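Pseudopodium-enriched atypical kinase 1 (Homo sapiens, PDB 6BHC) is a dimeric pseudokinase with an unusual catalytic cleft, classed among the tyrosine kinases but probably acting as a signalling scaffold rather than a phosphotransferase. Local coordinates at residues Ala27-Ala32 / Tyr414-Thr419; Ile117-Gly122 / Pro235-Val240; Tyr176-Cys181 / Leu353-Arg358; Leu183-Cys188 / Ile349-Leu354. The protein carries 1 engineered substitution. All blocks are in the same frame, centred on the assembly; numbering follows the deposited sequence.

Contact 1: Ala27-Ala32 / Tyr414-Thr419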
loop_
_atom_site.group_PDB
_atom_site.type_symbol
_atom_site.label_atom_id
_atom_site.label_comp_id
_atom_site.label_asym_id
_atom_site.label_seq_id
_atom_site.Cartn_x
_atom_site.Cartn_y
_atom_site.Cartn_z
ATOM N N ALA A 27 6.619 11.362 -2.890
ATOM C CA ALA A 27 6.085 10.156 -2.267
ATOM C C ALA A 27 7.020 8.970 -2.468
ATOM O O ALA A 27 7.274 8.204 -1.531
ATOM C CB ALA A 27 4.694 9.848 -2.821
ATOM N N LEU A 28 7.543 8.800 -3.686
ATOM C CA LEU A 28 8.440 7.679 -3.953
ATOM C C LEU A 28 9.734 7.792 -3.160
ATOM O O LEU A 28 10.306 6.772 -2.759
ATOM C CB LEU A 28 8.739 7.585 -5.450
ATOM C CG LEU A 28 7.650 6.971 -6.333
ATOM C CD1 LEU A 28 8.065 7.012 -7.792
ATOM C CD2 LEU A 28 7.353 5.541 -5.903
ATOM N N LYS A 29 10.214 9.016 -2.927
ATOM C CA LYS A 29 11.376 9.194 -2.063
ATOM C C LYS A 29 11.062 8.781 -0.631
ATOM O O LYS A 29 11.902 8.173 0.044
ATOM C CB LYS A 29 11.855 10.645 -2.111
ATOM C CG LYS A 29 12.471 11.046 -3.438
ATOM C CD LYS A 29 12.867 12.510 -3.441
ATOM C CE LYS A 29 13.485 12.906 -4.769
ATOM N NZ LYS A 29 13.715 14.372 -4.852
ATOM N N LYS A 30 9.857 9.098 -0.152
ATOM C CA LYS A 30 9.470 8.688 1.193
ATOM C C LYS A 30 9.288 7.177 1.275
ATOM O O LYS A 30 9.651 6.555 2.280
ATOM C CB LYS A 30 8.193 9.417 1.613
ATOM C CG LYS A 30 7.737 9.121 3.034
ATOM C CD LYS A 30 6.490 9.918 3.390
ATOM C CE LYS A 30 5.984 9.577 4.784
ATOM N NZ LYS A 30 4.756 10.346 5.134
ATOM N N LEU A 31 8.733 6.569 0.223
ATOM C CA LEU A 31 8.596 5.117 0.194
ATOM C C LEU A 31 9.957 4.434 0.160
ATOM O O LEU A 31 10.153 3.395 0.801
ATOM C CB LEU A 31 7.754 4.693 -1.010
ATOM C CG LEU A 31 6.277 5.090 -0.990
ATOM C CD1 LEU A 31 5.632 4.836 -2.346
ATOM C CD2 LEU A 31 5.538 4.335 0.104
ATOM N N ALA A 32 10.910 5.004 -0.581
ATOM C CA ALA A 32 12.246 4.418 -0.640
ATOM C C ALA A 32 12.946 4.507 0.710
ATOM O O ALA A 32 13.615 3.556 1.132
ATOM C CB ALA A 32 13.077 5.107 -1.723
ATOM N N TYR A 414 15.173 4.036 -7.949
ATOM C CA TYR A 414 15.455 4.512 -9.295
ATOM C C TYR A 414 14.487 5.616 -9.705
ATOM O O TYR A 414 14.902 6.728 -10.050
ATOM C CB TYR A 414 15.395 3.331 -10.261
ATOM C CG TYR A 414 15.569 3.673 -11.719
ATOM C CD1 TYR A 414 16.466 4.653 -12.130
ATOM C CD2 TYR A 414 14.854 2.989 -12.692
ATOM C CE1 TYR A 414 16.629 4.950 -13.470
ATOM C CE2 TYR A 414 15.011 3.276 -14.028
ATOM C CZ TYR A 414 15.896 4.255 -14.413
ATOM O OH TYR A 414 16.045 4.530 -15.752
ATOM N N LEU A 415 13.184 5.330 -9.654
ATOM C CA LEU A 415 12.196 6.282 -10.153
ATOM C C LEU A 415 12.088 7.520 -9.273
ATOM O O LEU A 415 11.705 8.591 -9.760
ATOM C CB LEU A 415 10.834 5.604 -10.280
ATOM C CG LEU A 415 10.790 4.429 -11.258
ATOM C CD1 LEU A 415 9.376 3.896 -11.400
ATOM C CD2 LEU A 415 11.352 4.845 -12.609
ATOM N N ALA A 416 12.416 7.405 -7.984
ATOM C CA ALA A 416 12.270 8.549 -7.087
ATOM C C ALA A 416 13.315 9.620 -7.372
ATOM O O ALA A 416 13.022 10.819 -7.285
ATOM C CB ALA A 416 12.360 8.095 -5.632
ATOM N N PHE A 417 14.536 9.212 -7.715
ATOM C CA PHE A 417 15.642 10.143 -7.884
ATOM C C PHE A 417 16.043 10.369 -9.334
ATOM O O PHE A 417 16.898 11.222 -9.592
ATOM C CB PHE A 417 16.863 9.658 -7.089
ATOM C CG PHE A 417 16.667 9.698 -5.602
ATOM C CD1 PHE A 417 16.101 8.624 -4.933
ATOM C CD2 PHE A 417 17.039 10.815 -4.874
ATOM C CE1 PHE A 417 15.916 8.663 -3.564
ATOM C CE2 PHE A 417 16.857 10.861 -3.505
ATOM C CZ PHE A 417 16.294 9.783 -2.849
ATOM N N ALA A 418 15.460 9.638 -10.280
ATOM C CA ALA A 418 15.781 9.855 -11.681
ATOM C C ALA A 418 15.140 11.144 -12.185
ATOM O O ALA A 418 14.055 11.538 -11.750
ATOM C CB ALA A 418 15.313 8.670 -12.529
ATOM N N THR A 419 15.836 11.810 -13.104
ATOM C CA THR A 419 15.338 13.009 -13.762
ATOM C C THR A 419 15.490 12.840 -15.265
ATOM O O THR A 419 16.150 11.914 -15.745
ATOM C CB THR A 419 16.086 14.271 -13.306
ATOM O OG1 THR A 419 17.445 14.213 -13.762
ATOM C CG2 THR A 419 16.067 14.399 -11.786
#
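L28 and A416 carry the apolar half of this contact, and they set how closely the two helices come. L28 CB and A416 CB lie 3.7 Å apart, L28 CA and A416 CA 5.0 Å. The methyl of A416 is pressed against backbone as much as side chain, with its CB only 3.6 Å from the carbonyl C of L28 and a like distance from the N of K29. Beside this pair, L28 CD1 rests on the CB of L415 at 4.0 Å. R386 and M390 of helix 371-396 add their side chains to the L28 surface, and R386 NE also donates a hydrogen bond to L415 O.

Helices 16-39 and 406-417, brought together from the two ends of the chain, are consistent with the split helical dimerisation module of the PEAK family. On another side of helix 16-39, A27 and L31 pack against I391 and L398 of the second subunit.

The remaining contacts belong to the aliphatic chain of K29. With CG anti to the carbonyl carbon (chi1 -69°) and the rest extended, it runs past the end of helix 406-417. Its CG stands over one face of the F417 ring, 4.3 Å from the ring centroid, in a CH-pi contact. Farther out, K29 CE comes to 3.3 Å from A416 O, a carbonyl of the last helical turn. With an alanine in place of K29, the F417 ring would probably lose the aliphatic chain lying over that face and be freer to turn.

Contact 2: Ile117-Gly122 / Pro235-Val240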
loop_
_atom_site.group_PDB
_atom_site.type_symbol
_atom_site.label_atom_id
_atom_site.label_comp_id
_atom_site.label_asym_id
_atom_site.label_seq_id
_atom_site.Cartn_x
_atom_site.Cartn_y
_atom_site.Cartn_z
ATOM N N ILE A 117 27.335 -3.232 2.445
ATOM C CA ILE A 117 28.686 -3.241 2.990
ATOM C C ILE A 117 28.662 -4.001 4.308
ATOM O O ILE A 117 27.747 -3.822 5.121
ATOM C CB ILE A 117 29.239 -1.811 3.172
ATOM C CG1 ILE A 117 29.298 -1.099 1.818
ATOM C CG2 ILE A 117 30.621 -1.839 3.820
ATOM C CD1 ILE A 117 29.937 0.265 1.863
ATOM N N GLN A 118 29.663 -4.853 4.515
ATOM C CA GLN A 118 29.652 -5.765 5.651
ATOM C C GLN A 118 29.724 -5.007 6.969
ATOM O O GLN A 118 30.536 -4.090 7.131
ATOM C CB GLN A 118 30.815 -6.751 5.551
ATOM C CG GLN A 118 30.815 -7.799 6.648
ATOM C CD GLN A 118 31.812 -8.908 6.395
ATOM O OE1 GLN A 118 32.963 -8.658 6.039
ATOM N NE2 GLN A 118 31.371 -10.148 6.572
ATOM N N GLN A 119 28.867 -5.393 7.908
ATOM C CA GLN A 119 28.870 -4.880 9.268
ATOM C C GLN A 119 29.379 -5.956 10.217
ATOM O O GLN A 119 29.297 -7.155 9.934
ATOM C CB GLN A 119 27.467 -4.438 9.698
ATOM C CG GLN A 119 26.741 -3.558 8.699
ATOM C CD GLN A 119 25.286 -3.341 9.074
ATOM O OE1 GLN A 119 24.972 -2.960 10.202
ATOM N NE2 GLN A 119 24.388 -3.597 8.130
ATOM N N ASP A 120 29.904 -5.515 11.358
ATOM C CA ASP A 120 30.360 -6.428 12.394
ATOM C C ASP A 120 29.929 -5.895 13.752
ATOM O O ASP A 120 29.736 -4.690 13.929
ATOM C CB ASP A 120 31.884 -6.621 12.358
ATOM C CG ASP A 120 32.641 -5.367 12.748
ATOM O OD1 ASP A 120 32.923 -5.193 13.953
ATOM O OD2 ASP A 120 32.959 -4.558 11.851
ATOM N N CYS A 121 29.778 -6.809 14.710
ATOM C CA CYS A 121 29.395 -6.459 16.072
ATOM C C CYS A 121 30.482 -6.839 17.072
ATOM O O CYS A 121 30.194 -7.120 18.238
ATOM C CB CYS A 121 28.064 -7.111 16.448
ATOM S SG CYS A 121 28.027 -8.916 16.320
ATOM N N GLY A 122 31.737 -6.852 16.628
ATOM C CA GLY A 122 32.844 -7.145 17.514
ATOM C C GLY A 122 33.901 -8.040 16.903
ATOM O O GLY A 122 33.685 -8.641 15.847
ATOM N N PRO A 235 19.115 -16.130 -1.050
ATOM C CA PRO A 235 20.229 -15.215 -0.780
ATOM C C PRO A 235 20.482 -14.254 -1.937
ATOM O O PRO A 235 21.276 -14.551 -2.830
ATOM C CB PRO A 235 21.416 -16.159 -0.580
ATOM C CG PRO A 235 21.062 -17.373 -1.367
ATOM C CD PRO A 235 19.572 -17.516 -1.253
ATOM N N THR A 236 19.805 -13.107 -1.915
ATOM C CA THR A 236 19.906 -12.127 -2.985
ATOM C C THR A 236 20.454 -10.783 -2.527
ATOM O O THR A 236 20.597 -9.877 -3.356
ATOM C CB THR A 236 18.537 -11.920 -3.647
ATOM O OG1 THR A 236 17.558 -11.643 -2.639
ATOM C CG2 THR A 236 18.126 -13.165 -4.416
ATOM N N ARG A 237 20.763 -10.621 -1.243
ATOM C CA ARG A 237 21.363 -9.394 -0.738
ATOM C C ARG A 237 22.880 -9.496 -0.850
ATOM O O ARG A 237 23.497 -10.351 -0.206
ATOM C CB ARG A 237 20.946 -9.138 0.710
ATOM C CG ARG A 237 21.708 -8.002 1.380
ATOM C CD ARG A 237 21.270 -7.822 2.824
ATOM N NE ARG A 237 22.052 -6.797 3.509
ATOM C CZ ARG A 237 21.867 -6.446 4.776
ATOM N NH1 ARG A 237 20.921 -7.035 5.496
ATOM N NH2 ARG A 237 22.624 -5.505 5.323
ATOM N N LEU A 238 23.473 -8.629 -1.666
ATOM C CA LEU A 238 24.914 -8.626 -1.874
ATOM C C LEU A 238 25.594 -7.773 -0.813
ATOM O O LEU A 238 25.097 -6.706 -0.443
ATOM C CB LEU A 238 25.258 -8.108 -3.274
ATOM C CG LEU A 238 26.736 -8.071 -3.685
ATOM C CD1 LEU A 238 26.905 -8.461 -5.147
ATOM C CD2 LEU A 238 27.340 -6.694 -3.439
ATOM N N ILE A 239 26.738 -8.249 -0.329
ATOM C CA ILE A 239 27.484 -7.581 0.729
ATOM C C ILE A 239 28.954 -7.548 0.332
ATOM O O ILE A 239 29.568 -8.601 0.116
ATOM C CB ILE A 239 27.294 -8.276 2.087
ATOM C CG1 ILE A 239 25.894 -7.981 2.637
ATOM C CG2 ILE A 239 28.360 -7.838 3.066
ATOM C CD1 ILE A 239 25.645 -8.527 4.027
ATOM N N VAL A 240 29.512 -6.344 0.227
ATOM C CA VAL A 240 30.923 -6.174 -0.106
ATOM C C VAL A 240 31.752 -6.376 1.154
ATOM O O VAL A 240 31.464 -5.789 2.203
ATOM C CB VAL A 240 31.178 -4.787 -0.718
ATOM C CG1 VAL A 240 32.624 -4.666 -1.175
ATOM C CG2 VAL A 240 30.222 -4.525 -1.872
HETATM O O HOH W 1 21.429 -5.212 8.255
#
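I117 and V240 meet through their backbones in a single beta bridge, CA to CA 4.8 Å. The one hydrogen bond between the segments runs from Q118 N to V240 O at 3.1 Å. I117 points its CB away from the strand, and its side chain packs on H193 and L194 of helix 173-194, while V240 reaches L187 of the same helix.

I239 adds the main side-chain contact. Its CG2, anti to the backbone N, lies 3.6 Å from Q118 CA and 3.7 Å from Q118 CB, covering the start of the Q118 side chain. The amide beyond is held elsewhere, by Y73 OH and K89 NZ.

In kinase terms this is the loop between the alphaC helix and strand beta4 docking on strand 237-240, which leads into the segment that corresponds to the DFG motif. That strand opens with a classic beta bulge, where T236 and R237 both face V212.

At its far edge the contact is polar and looser. Q119 NE2 lies in the plane of the R237 guanidinium, at its edge and 3.8 Å from NH2. These two donors are reconciled by a water, which accepts from R237 NH2 at 3.2 Å and weakly from Q119 NE2. R237 NE is spent on F115 O, and the F115 ring makes a cation-pi contact with the guanidinium.

Contact 3: Tyr176-Cys181 / Leu353-Arg358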
loop_
_atom_site.group_PDB
_atom_site.type_symbol
_atom_site.label_atom_id
_atom_site.label_comp_id
_atom_site.label_asym_id
_atom_site.label_seq_id
_atom_site.Cartn_x
_atom_site.Cartn_y
_atom_site.Cartn_z
ATOM N N TYR A 176 18.932 -15.453 -15.610
ATOM C CA TYR A 176 20.242 -15.377 -14.970
ATOM C C TYR A 176 20.877 -14.006 -15.169
ATOM O O TYR A 176 21.404 -13.415 -14.219
ATOM C CB TYR A 176 21.169 -16.474 -15.498
ATOM C CG TYR A 176 22.571 -16.347 -14.944
ATOM C CD1 TYR A 176 22.868 -16.769 -13.654
ATOM C CD2 TYR A 176 23.591 -15.780 -15.698
ATOM C CE1 TYR A 176 24.142 -16.639 -13.136
ATOM C CE2 TYR A 176 24.868 -15.648 -15.189
ATOM C CZ TYR A 176 25.138 -16.080 -13.908
ATOM O OH TYR A 176 26.408 -15.952 -13.392
ATOM N N GLU A 177 20.846 -13.486 -16.398
ATOM C CA GLU A 177 21.495 -12.207 -16.665
ATOM C C GLU A 177 20.746 -11.037 -16.039
ATOM O O GLU A 177 21.338 -9.966 -15.864
ATOM C CB GLU A 177 21.656 -11.998 -18.173
ATOM C CG GLU A 177 22.544 -13.049 -18.834
ATOM C CD GLU A 177 23.040 -12.638 -20.210
ATOM O OE1 GLU A 177 22.711 -11.521 -20.664
ATOM O OE2 GLU A 177 23.769 -13.436 -20.836
ATOM N N ARG A 178 19.468 -11.213 -15.695
ATOM C CA ARG A 178 18.782 -10.190 -14.912
ATOM C C ARG A 178 19.258 -10.204 -13.465
ATOM O O ARG A 178 19.447 -9.142 -12.859
ATOM C CB ARG A 178 17.266 -10.380 -14.986
ATOM C CG ARG A 178 16.489 -9.304 -14.235
ATOM C CD ARG A 178 14.986 -9.399 -14.454
ATOM N NE ARG A 178 14.288 -8.325 -13.751
ATOM C CZ ARG A 178 14.029 -7.131 -14.276
ATOM N NH1 ARG A 178 14.403 -6.852 -15.517
ATOM N NH2 ARG A 178 13.395 -6.213 -13.562
ATOM N N GLN A 179 19.459 -11.396 -12.892
ATOM C CA GLN A 179 20.038 -11.484 -11.554
ATOM C C GLN A 179 21.428 -10.866 -11.510
ATOM O O GLN A 179 21.814 -10.278 -10.493
ATOM C CB GLN A 179 20.106 -12.940 -11.090
ATOM C CG GLN A 179 18.768 -13.652 -11.002
ATOM C CD GLN A 179 18.910 -15.077 -10.497
ATOM O OE1 GLN A 179 19.221 -15.305 -9.329
ATOM N NE2 GLN A 179 18.695 -16.043 -11.382
ATOM N N VAL A 180 22.194 -10.995 -12.597
ATOM C CA VAL A 180 23.511 -10.369 -12.655
ATOM C C VAL A 180 23.384 -8.854 -12.556
ATOM O O VAL A 180 24.128 -8.203 -11.813
ATOM C CB VAL A 180 24.250 -10.803 -13.936
ATOM C CG1 VAL A 180 25.485 -9.946 -14.161
ATOM C CG2 VAL A 180 24.633 -12.270 -13.847
ATOM N N CYS A 181 22.426 -8.271 -13.285
ATOM C CA CYS A 181 22.209 -6.829 -13.201
ATOM C C CYS A 181 21.803 -6.410 -11.794
ATOM O O CYS A 181 22.215 -5.348 -11.312
ATOM C CB CYS A 181 21.150 -6.391 -14.214
ATOM S SG CYS A 181 21.655 -6.523 -15.947
ATOM N N LEU A 353 18.756 -0.904 -17.615
ATOM C CA LEU A 353 18.588 -2.255 -18.142
ATOM C C LEU A 353 17.518 -3.028 -17.382
ATOM O O LEU A 353 16.844 -3.887 -17.962
ATOM C CB LEU A 353 19.918 -3.009 -18.097
ATOM C CG LEU A 353 21.087 -2.429 -18.896
ATOM C CD1 LEU A 353 22.322 -3.313 -18.767
ATOM C CD2 LEU A 353 20.709 -2.239 -20.357
ATOM N N LEU A 354 17.343 -2.738 -16.092
ATOM C CA LEU A 354 16.379 -3.471 -15.278
ATOM C C LEU A 354 14.963 -2.935 -15.457
ATOM O O LEU A 354 14.030 -3.704 -15.711
ATOM C CB LEU A 354 16.795 -3.414 -13.808
ATOM C CG LEU A 354 18.015 -4.259 -13.446
ATOM C CD1 LEU A 354 18.601 -3.815 -12.118
ATOM C CD2 LEU A 354 17.629 -5.730 -13.397
ATOM N N TRP A 355 14.782 -1.621 -15.323
ATOM C CA TRP A 355 13.466 -1.006 -15.435
ATOM C C TRP A 355 13.410 0.178 -16.384
ATOM O O TRP A 355 12.318 0.492 -16.876
ATOM C CB TRP A 355 12.971 -0.531 -14.062
ATOM C CG TRP A 355 13.167 -1.529 -12.975
ATOM C CD1 TRP A 355 12.385 -2.613 -12.705
ATOM C CD2 TRP A 355 14.216 -1.535 -12.000
ATOM N NE1 TRP A 355 12.885 -3.298 -11.623
ATOM C CE2 TRP A 355 14.008 -2.655 -11.172
ATOM C CE3 TRP A 355 15.312 -0.705 -11.749
ATOM C CZ2 TRP A 355 14.854 -2.966 -10.112
ATOM C CZ3 TRP A 355 16.152 -1.014 -10.695
ATOM C CH2 TRP A 355 15.918 -2.136 -9.890
ATOM N N GLY A 356 14.534 0.844 -16.658
ATOM C CA GLY A 356 14.554 2.082 -17.406
ATOM C C GLY A 356 14.051 1.930 -18.824
ATOM O O GLY A 356 13.683 0.835 -19.261
ATOM N N PRO A 357 14.030 3.033 -19.572
ATOM C CA PRO A 357 13.452 2.995 -20.921
ATOM C C PRO A 357 14.160 1.981 -21.806
ATOM O O PRO A 357 15.385 1.839 -21.768
ATOM C CB PRO A 357 13.641 4.428 -21.434
ATOM C CG PRO A 357 14.721 5.006 -20.589
ATOM C CD PRO A 357 14.590 4.355 -19.244
ATOM N N ARG A 358 13.368 1.264 -22.599
ATOM C CA ARG A 358 13.882 0.198 -23.443
ATOM C C ARG A 358 14.414 0.767 -24.755
ATOM O O ARG A 358 14.308 1.964 -25.037
ATOM C CB ARG A 358 12.794 -0.840 -23.705
ATOM C CG ARG A 358 12.086 -1.331 -22.456
ATOM C CD ARG A 358 13.042 -2.044 -21.518
ATOM N NE ARG A 358 12.382 -2.444 -20.280
ATOM C CZ ARG A 358 12.985 -3.084 -19.285
ATOM N NH1 ARG A 358 12.304 -3.407 -18.193
ATOM N NH2 ARG A 358 14.269 -3.402 -19.381
#
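C181 and L354 mark the closest approach of the two backbones, 7.0 Å between their CA atoms. Here helix 343-354 ends, W355 being the first residue to leave helical geometry, and the chain turns off beside the long helix 173-194. C181 CB touches L354 CD2 at 3.7 Å. R178, one turn back, keeps CG anti to its own N (chi1 -178°) and stays extended to NE, which carries the guanidinium to the C-terminal end of helix 343-354. Its NH1 donates to L354 O at 3.2 Å, in the carbonyl plane on a lone pair, and NH2 adds a weak bond to the same oxygen. R358 NH1 grips that oxygen too, at 3.0 Å but from above the carbonyl plane.

In the kinase C-lobe this ties helix alphaE to the helix corresponding to alphaI. L354 CD2 lies over the centre of one guanidinium face of R178, while W355 stands nearly perpendicular to it (85°). E407 forms a salt bridge with R178 NH2, and Y321 OH bonds to NH1. A leucine in place of R178 would probably leave E407 without its charged partner and L354 O with less to hold it.

Contact 4: Leu183-Cys188 / Ile349-Leu354; sequences LLLQLC and ILQCLL
L350 drives its CD1 methyl against the backbone of L184, 3.5 Å from the carbonyl C and 3.6 Å from the CB. The same methyl meets C188 SG at 3.6 Å, so one branch of L350 fits between two residues a turn apart on helix 183-188. L350 CD2 also comes within 4.0 Å of L184 CB. What puts the fork there is a first torsion with CG anti to the carbonyl carbon (chi1 -69°), which brings it to the side of L184 and C188.

L185 takes the other common leucine shape, with CG opposite the N (chi1 -177°), and its two methyls part to serve different neighbours. CD1 lies against the CG of Q351 at 3.7 Å, the two side chains crossing at about a right angle. CD2 goes on to L354 CD1 at 3.8 Å. The side chains of L185 and L350 slide past each other in opposite directions, and L350 CD1 also rests near the backbone N of L185.

These helices are alphaE and the helix corresponding to alphaI in the kinase C-lobe. They run nearly antiparallel: the axes of the two short segments approach to 9.6 Å, with 152° between directions, and the backbones come closest at L185 and L350, CA to CA 6.0 Å. Beyond the pair, helix 322-332 adds L325 and L328 to the L350 side, and I286 of helix 277-289 meets L184, making a largely apolar core between helices. On the outer side of helix 343-354, I349 and C352 lean on helix 420-430.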
loop_
_atom_site.group_PDB
_atom_site.type_symbol
_atom_site.label_atom_id
_atom_site.label_comp_id
_atom_site.label_asym_id
_atom_site.label_seq_id
_atom_site.Cartn_x
_atom_site.Cartn_y
_atom_site.Cartn_z
ATOM N N LEU A 183 22.595 -7.932 -8.920
ATOM C CA LEU A 183 23.767 -7.990 -8.054
ATOM C C LEU A 183 24.728 -6.847 -8.354
ATOM O O LEU A 183 25.280 -6.234 -7.433
ATOM C CB LEU A 183 24.472 -9.338 -8.205
ATOM C CG LEU A 183 23.672 -10.565 -7.764
ATOM C CD1 LEU A 183 24.526 -11.822 -7.847
ATOM C CD2 LEU A 183 23.123 -10.374 -6.358
ATOM N N LEU A 184 24.936 -6.542 -9.637
ATOM C CA LEU A 184 25.815 -5.435 -9.999
ATOM C C LEU A 184 25.258 -4.103 -9.520
ATOM O O LEU A 184 26.026 -3.203 -9.155
ATOM C CB LEU A 184 26.032 -5.410 -11.513
ATOM C CG LEU A 184 26.878 -6.539 -12.111
ATOM C CD1 LEU A 184 26.866 -6.473 -13.633
ATOM C CD2 LEU A 184 28.303 -6.484 -11.581
ATOM N N LEU A 185 23.931 -3.957 -9.512
ATOM C CA LEU A 185 23.319 -2.729 -9.016
ATOM C C LEU A 185 23.598 -2.535 -7.530
ATOM O O LEU A 185 23.878 -1.417 -7.084
ATOM C CB LEU A 185 21.814 -2.753 -9.282
ATOM C CG LEU A 185 21.039 -1.495 -8.892
ATOM C CD1 LEU A 185 21.586 -0.300 -9.643
ATOM C CD2 LEU A 185 19.554 -1.668 -9.167
ATOM N N GLN A 186 23.521 -3.614 -6.746
ATOM C CA GLN A 186 23.838 -3.510 -5.326
ATOM C C GLN A 186 25.317 -3.212 -5.110
ATOM O O GLN A 186 25.677 -2.474 -4.186
ATOM C CB GLN A 186 23.443 -4.796 -4.603
ATOM C CG GLN A 186 21.965 -5.126 -4.686
ATOM C CD GLN A 186 21.620 -6.396 -3.942
ATOM O OE1 GLN A 186 21.754 -6.474 -2.720
ATOM N NE2 GLN A 186 21.180 -7.408 -4.678
ATOM N N LEU A 187 26.187 -3.779 -5.950
ATOM C CA LEU A 187 27.613 -3.491 -5.848
ATOM C C LEU A 187 27.887 -2.013 -6.089
ATOM O O LEU A 187 28.645 -1.380 -5.344
ATOM C CB LEU A 187 28.398 -4.351 -6.840
ATOM C CG LEU A 187 29.898 -4.057 -6.937
ATOM C CD1 LEU A 187 30.586 -4.288 -5.598
ATOM C CD2 LEU A 187 30.549 -4.895 -8.028
ATOM N N CYS A 188 27.273 -1.443 -7.129
ATOM C CA CYS A 188 27.464 -0.023 -7.407
ATOM C C CYS A 188 26.970 0.837 -6.251
ATOM O O CYS A 188 27.573 1.869 -5.937
ATOM C CB CYS A 188 26.758 0.354 -8.710
ATOM S SG CYS A 188 27.477 -0.438 -10.172
ATOM N N ILE A 349 23.027 3.001 -15.707
ATOM C CA ILE A 349 22.913 2.039 -16.795
ATOM C C ILE A 349 22.222 0.771 -16.308
ATOM O O ILE A 349 21.294 0.266 -16.948
ATOM C CB ILE A 349 24.301 1.741 -17.388
ATOM C CG1 ILE A 349 24.863 2.988 -18.076
ATOM C CG2 ILE A 349 24.237 0.566 -18.355
ATOM C CD1 ILE A 349 26.196 2.770 -18.756
ATOM N N LEU A 350 22.654 0.251 -15.154
ATOM C CA LEU A 350 22.044 -0.958 -14.609
ATOM C C LEU A 350 20.571 -0.741 -14.293
ATOM O O LEU A 350 19.739 -1.621 -14.545
ATOM C CB LEU A 350 22.804 -1.405 -13.363
ATOM C CG LEU A 350 24.219 -1.925 -13.618
ATOM C CD1 LEU A 350 25.001 -2.021 -12.321
ATOM C CD2 LEU A 350 24.166 -3.275 -14.314
ATOM N N GLN A 351 20.226 0.424 -13.741
ATOM C CA GLN A 351 18.821 0.743 -13.510
ATOM C C GLN A 351 18.047 0.792 -14.820
ATOM O O GLN A 351 16.889 0.362 -14.884
ATOM C CB GLN A 351 18.704 2.073 -12.768
ATOM C CG GLN A 351 19.212 2.034 -11.339
ATOM C CD GLN A 351 19.380 3.416 -10.745
ATOM O OE1 GLN A 351 19.655 4.381 -11.458
ATOM N NE2 GLN A 351 19.216 3.520 -9.430
ATOM N N CYS A 352 18.674 1.308 -15.879
ATOM C CA CYS A 352 17.999 1.381 -17.169
ATOM C C CYS A 352 17.778 -0.005 -17.763
ATOM O O CYS A 352 16.730 -0.268 -18.362
ATOM C CB CYS A 352 18.795 2.256 -18.135
ATOM S SG CYS A 352 18.050 2.380 -19.774
ATOM N N LEU A 353 18.756 -0.904 -17.615
ATOM C CA LEU A 353 18.588 -2.255 -18.142
ATOM C C LEU A 353 17.518 -3.028 -17.382
ATOM O O LEU A 353 16.844 -3.887 -17.962
ATOM C CB LEU A 353 19.918 -3.009 -18.097
ATOM C CG LEU A 353 21.087 -2.429 -18.896
ATOM C CD1 LEU A 353 22.322 -3.313 -18.767
ATOM C CD2 LEU A 353 20.709 -2.239 -20.357
ATOM N N LEU A 354 17.343 -2.738 -16.092
ATOM C CA LEU A 354 16.379 -3.471 -15.278
ATOM C C LEU A 354 14.963 -2.935 -15.457
ATOM O O LEU A 354 14.030 -3.704 -15.711
ATOM C CB LEU A 354 16.795 -3.414 -13.808
ATOM C CG LEU A 354 18.015 -4.259 -13.446
ATOM C CD1 LEU A 354 18.601 -3.815 -12.118
ATOM C CD2 LEU A 354 17.629 -5.730 -13.397
#

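Overall arrangement
Contacts 3 and 4 are two halves of one seam between helices 173-194 and 343-354, their centres 7 Å apart and sharing L353 and L354. Contact 1 lies about 18 Å from contact 3, centre to centre, but Y414 bridges the two: its CD2 meets W355 CE3 at 3.8 Å, so the helical module rests directly on the C-lobe. Contact 2 sits farthest from contact 1, centres 24 Å apart, and probably lies nearest the catalytic cleft, as K89 beside Q118 is on the strand that corresponds to beta3. It joins contact 4, about 18 Å off between centres, through Q186, whose NE2 is 2.9 Å from T236 O, a probable hydrogen bond.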